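Local coordinates for protein 3-hydroxyacyl-thioester dehydratase X (Mycobacterium tuberculosis, PDB 4OOB) that catalyses the reversible hydration of trans-enoyl-CoA to (3R)-3-hydroxyacyl-CoA, with broad chain-length tolerance and a preference for C8 to C12 substrates, at residues T31-T42 with M194-E205. Sequence-based numbering, arbitrary orientation.
Sequences TGLRYGNQVPLT and MFTAAAVLANIE
Glu205 reaches into the loop 32-42 and uses its two carboxylate oxygens separately. OE2 accepts the backbone N-H of Arg34 through its syn lone pair, 2.8 Å from Arg34 N to Glu205 OE2 and bent to 141° at the hydrogen. OE1 accepts a hydrogen bond from a water, which itself accepts the N-H of Leu41, tying both limbs of the loop. A chi1 of 69° sets CG between the backbone N and the carbonyl carbon, the chain extended beyond it. Arg34 NE stays 5.8 Å from Glu205 OE2, so the guanidinium is not its partner. Leu33 crosses this chain obliquely, its CD1 3.3 Å from Ala198 O and 4.1 Å from Leu201 CB. Ala198 CB packs against Thr31 CG2 at 3.8 Å and Thr42 OG1 at 3.3 Å. In this hotdog-fold enzyme the contact joins the connection between helices 21-31 and 43-57 to helix 193-199 and the type I turn Ala199-Ala202. Thr42 CG2 meets Leu201 CD1 tip to tip, 3.8 Å apart. Farther out, Tyr27 bonds Thr42 OG1 through its OH and Thr31 OG1 through its carbonyl. A Schellman motif closes helix 21-31, with Leu33 N bonded to Ala28 O and Gly32 (phi 73°) as C-prime.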
loop_
_atom_site.group_PDB
_atom_site.type_symbol
_atom_site.label_atom_id
_atom_site.label_comp_id
_atom_site.label_asym_id
_atom_site.label_seq_id
_atom_site.Cartn_x
_atom_site.Cartn_y
_atom_site.Cartn_z
ATOM N N THR A 31 4.378 -6.968 9.176
ATOM C CA THR A 31 4.154 -5.515 9.208
ATOM C C THR A 31 4.302 -4.894 10.592
ATOM O O THR A 31 4.366 -3.664 10.708
ATOM C CB THR A 31 2.803 -5.123 8.612
ATOM O OG1 THR A 31 1.731 -5.726 9.361
ATOM C CG2 THR A 31 2.736 -5.570 7.147
ATOM N N GLY A 32 4.423 -5.738 11.621
ATOM C CA GLY A 32 4.485 -5.301 13.005
ATOM C C GLY A 32 3.136 -4.808 13.530
ATOM O O GLY A 32 3.075 -3.906 14.353
ATOM N N LEU A 33 2.046 -5.345 13.018
ATOM C CA LEU A 33 0.726 -4.895 13.367
ATOM C C LEU A 33 0.109 -5.993 14.234
ATOM O O LEU A 33 0.712 -7.059 14.412
ATOM C CB LEU A 33 -0.050 -4.683 12.086
ATOM C CG LEU A 33 -0.321 -3.282 11.569
ATOM C CD1 LEU A 33 0.737 -2.229 11.880
ATOM C CD2 LEU A 33 -0.585 -3.332 10.091
ATOM N N ARG A 34 -1.055 -5.730 14.808
ATOM C CA ARG A 34 -1.609 -6.589 15.834
ATOM C C ARG A 34 -2.482 -7.641 15.151
ATOM O O ARG A 34 -3.263 -7.304 14.299
ATOM C CB ARG A 34 -2.432 -5.759 16.810
ATOM C CG ARG A 34 -2.573 -6.391 18.188
ATOM C CD ARG A 34 -3.704 -5.777 18.999
ATOM N NE ARG A 34 -4.956 -6.428 18.643
ATOM C CZ ARG A 34 -5.536 -7.429 19.307
ATOM N NH1 ARG A 34 -5.009 -7.921 20.435
ATOM N NH2 ARG A 34 -6.679 -7.941 18.847
ATOM N N TYR A 35 -2.302 -8.908 15.484
ATOM C CA TYR A 35 -3.157 -9.969 15.020
ATOM C C TYR A 35 -4.273 -10.132 16.035
ATOM O O TYR A 35 -3.998 -10.334 17.208
ATOM C CB TYR A 35 -2.377 -11.296 14.873
ATOM C CG TYR A 35 -3.257 -12.470 14.452
ATOM C CD1 TYR A 35 -4.123 -12.347 13.352
ATOM C CD2 TYR A 35 -3.242 -13.703 15.145
ATOM C CE1 TYR A 35 -4.931 -13.396 12.954
ATOM C CE2 TYR A 35 -4.073 -14.758 14.759
ATOM C CZ TYR A 35 -4.916 -14.599 13.662
ATOM O OH TYR A 35 -5.755 -15.594 13.214
ATOM N N GLY A 36 -5.508 -10.083 15.556
ATOM C CA GLY A 36 -6.700 -10.268 16.356
ATOM C C GLY A 36 -7.941 -10.685 15.569
ATOM O O GLY A 36 -7.854 -11.199 14.420
ATOM N N ASN A 37 -9.111 -10.496 16.183
ATOM C CA ASN A 37 -10.389 -10.848 15.505
ATOM C C ASN A 37 -10.636 -10.047 14.242
ATOM O O ASN A 37 -11.207 -10.608 13.308
ATOM C CB ASN A 37 -11.635 -10.712 16.428
ATOM C CG ASN A 37 -11.539 -11.579 17.668
ATOM O OD1 ASN A 37 -11.010 -12.713 17.655
ATOM N ND2 ASN A 37 -12.018 -11.033 18.771
ATOM N N GLN A 38 -10.242 -8.754 14.229
ATOM C CA GLN A 38 -10.371 -7.901 13.014
ATOM C C GLN A 38 -9.091 -7.919 12.195
ATOM O O GLN A 38 -8.007 -7.747 12.725
ATOM C CB GLN A 38 -10.578 -6.411 13.261
ATOM C CG GLN A 38 -11.103 -5.907 14.571
ATOM C CD GLN A 38 -12.574 -5.892 14.583
ATOM O OE1 GLN A 38 -13.211 -4.921 15.004
ATOM N NE2 GLN A 38 -13.141 -6.972 14.114
ATOM N N VAL A 39 -9.205 -8.026 10.877
ATOM C CA VAL A 39 -8.018 -7.843 10.048
ATOM C C VAL A 39 -7.553 -6.405 10.207
ATOM O O VAL A 39 -8.375 -5.500 10.389
ATOM C CB VAL A 39 -8.267 -8.153 8.561
ATOM C CG1 VAL A 39 -8.747 -9.601 8.413
ATOM C CG2 VAL A 39 -9.247 -7.172 7.951
ATOM N N PRO A 40 -6.235 -6.197 10.139
ATOM C CA PRO A 40 -5.694 -4.850 10.070
ATOM C C PRO A 40 -6.263 -4.025 8.917
ATOM O O PRO A 40 -6.529 -4.530 7.853
ATOM C CB PRO A 40 -4.204 -5.087 9.821
ATOM C CG PRO A 40 -3.941 -6.497 10.284
ATOM C CD PRO A 40 -5.203 -7.226 9.942
ATOM N N LEU A 41 -6.398 -2.729 9.148
ATOM C CA LEU A 41 -7.035 -1.812 8.196
ATOM C C LEU A 41 -6.525 -1.964 6.775
ATOM O O LEU A 41 -7.307 -1.932 5.859
ATOM C CB LEU A 41 -6.839 -0.368 8.694
ATOM C CG LEU A 41 -7.297 0.759 7.790
ATOM C CD1 LEU A 41 -8.804 0.764 7.567
ATOM C CD2 LEU A 41 -6.819 2.106 8.347
ATOM N N THR A 42 -5.208 -2.122 6.604
ATOM C CA THR A 42 -4.573 -2.250 5.265
ATOM C C THR A 42 -4.554 -3.690 4.661
ATOM O O THR A 42 -4.137 -3.877 3.526
ATOM C CB THR A 42 -3.097 -1.735 5.327
ATOM O OG1 THR A 42 -2.377 -2.403 6.384
ATOM C CG2 THR A 42 -3.082 -0.245 5.559
ATOM N N MET A 194 2.938 -0.528 0.130
ATOM C CA MET A 194 1.959 -0.937 1.126
ATOM C C MET A 194 2.622 -1.640 2.321
ATOM O O MET A 194 1.970 -1.869 3.328
ATOM C CB MET A 194 0.849 -1.817 0.494
ATOM C CG MET A 194 -0.034 -1.052 -0.478
ATOM S SD MET A 194 -0.899 0.304 0.319
ATOM C CE MET A 194 -1.946 -0.625 1.441
ATOM N N PHE A 195 3.902 -2.033 2.217
ATOM C CA PHE A 195 4.599 -2.458 3.434
ATOM C C PHE A 195 4.648 -1.296 4.394
ATOM O O PHE A 195 4.271 -1.396 5.551
ATOM C CB PHE A 195 6.025 -2.932 3.217
ATOM C CG PHE A 195 6.738 -3.179 4.527
ATOM C CD1 PHE A 195 6.510 -4.350 5.248
ATOM C CD2 PHE A 195 7.538 -2.189 5.101
ATOM C CE1 PHE A 195 7.117 -4.566 6.517
ATOM C CE2 PHE A 195 8.144 -2.392 6.355
ATOM C CZ PHE A 195 7.947 -3.598 7.051
ATOM N N THR A 196 5.141 -0.188 3.886
ATOM C CA THR A 196 5.379 0.987 4.677
ATOM C C THR A 196 4.025 1.566 5.128
ATOM O O THR A 196 3.892 1.998 6.269
ATOM C CB THR A 196 6.313 1.922 3.876
ATOM O OG1 THR A 196 7.440 2.310 4.680
ATOM C CG2 THR A 196 5.688 3.066 3.397
ATOM N N ALA A 197 2.992 1.495 4.281
ATOM C CA ALA A 197 1.699 2.056 4.674
ATOM C C ALA A 197 1.136 1.282 5.831
ATOM O O ALA A 197 0.424 1.856 6.645
ATOM C CB ALA A 197 0.711 2.057 3.549
ATOM N N ALA A 198 1.429 -0.020 5.883
ATOM C CA ALA A 198 0.953 -0.819 6.963
ATOM C C ALA A 198 1.839 -0.558 8.178
ATOM O O ALA A 198 1.309 -0.258 9.239
ATOM C CB ALA A 198 0.962 -2.281 6.608
ATOM N N ALA A 199 3.171 -0.639 8.011
ATOM C CA ALA A 199 4.124 -0.544 9.157
ATOM C C ALA A 199 3.952 0.734 10.021
ATOM O O ALA A 199 4.081 0.693 11.234
ATOM C CB ALA A 199 5.534 -0.647 8.644
ATOM N N VAL A 200 3.595 1.859 9.394
ATOM C CA VAL A 200 3.402 3.148 10.133
ATOM C C VAL A 200 2.198 3.177 11.100
ATOM O O VAL A 200 2.090 4.071 11.944
ATOM C CB VAL A 200 3.319 4.359 9.182
ATOM C CG1 VAL A 200 4.622 4.512 8.420
ATOM C CG2 VAL A 200 2.114 4.280 8.272
ATOM N N LEU A 201 1.315 2.167 11.005
ATOM C CA LEU A 201 0.096 2.137 11.798
ATOM C C LEU A 201 0.325 1.484 13.157
ATOM O O LEU A 201 -0.551 1.468 13.964
ATOM C CB LEU A 201 -1.030 1.423 11.018
ATOM C CG LEU A 201 -1.398 1.988 9.634
ATOM C CD1 LEU A 201 -2.570 1.256 8.999
ATOM C CD2 LEU A 201 -1.718 3.492 9.748
ATOM N N ALA A 202 1.513 0.978 13.431
ATOM C CA ALA A 202 1.753 0.161 14.623
ATOM C C ALA A 202 1.469 0.933 15.883
ATOM O O ALA A 202 1.838 2.114 15.993
ATOM C CB ALA A 202 3.186 -0.334 14.645
ATOM N N ASN A 203 0.814 0.263 16.837
ATOM C CA ASN A 203 0.429 0.886 18.115
ATOM C C ASN A 203 -0.735 1.883 17.929
ATOM O O ASN A 203 -1.848 1.586 18.409
ATOM C CB ASN A 203 1.635 1.554 18.841
ATOM C CG ASN A 203 2.834 0.607 18.999
ATOM O OD1 ASN A 203 3.970 0.970 18.668
ATOM N ND2 ASN A 203 2.585 -0.606 19.494
ATOM N N ILE A 204 -0.479 3.017 17.231
ATOM C CA ILE A 204 -1.535 3.991 16.757
ATOM C C ILE A 204 -2.890 3.358 16.337
ATOM O O ILE A 204 -3.969 3.878 16.648
ATOM C CB ILE A 204 -0.920 4.947 15.674
ATOM C CG1 ILE A 204 -0.711 6.307 16.271
ATOM C CG2 ILE A 204 -1.723 5.155 14.393
ATOM C CD1 ILE A 204 0.413 6.327 17.276
ATOM N N GLU A 205 -2.816 2.226 15.645
ATOM C CA GLU A 205 -3.986 1.484 15.187
ATOM C C GLU A 205 -4.933 1.040 16.317
ATOM O O GLU A 205 -6.120 0.839 16.071
ATOM C CB GLU A 205 -3.541 0.222 14.421
ATOM C CG GLU A 205 -2.878 -0.856 15.298
ATOM C CD GLU A 205 -2.688 -2.203 14.581
ATOM O OE1 GLU A 205 -3.367 -2.443 13.554
ATOM O OE2 GLU A 205 -1.864 -3.010 15.043
HETATM O O HOH W 1 -5.242 -1.496 11.720
#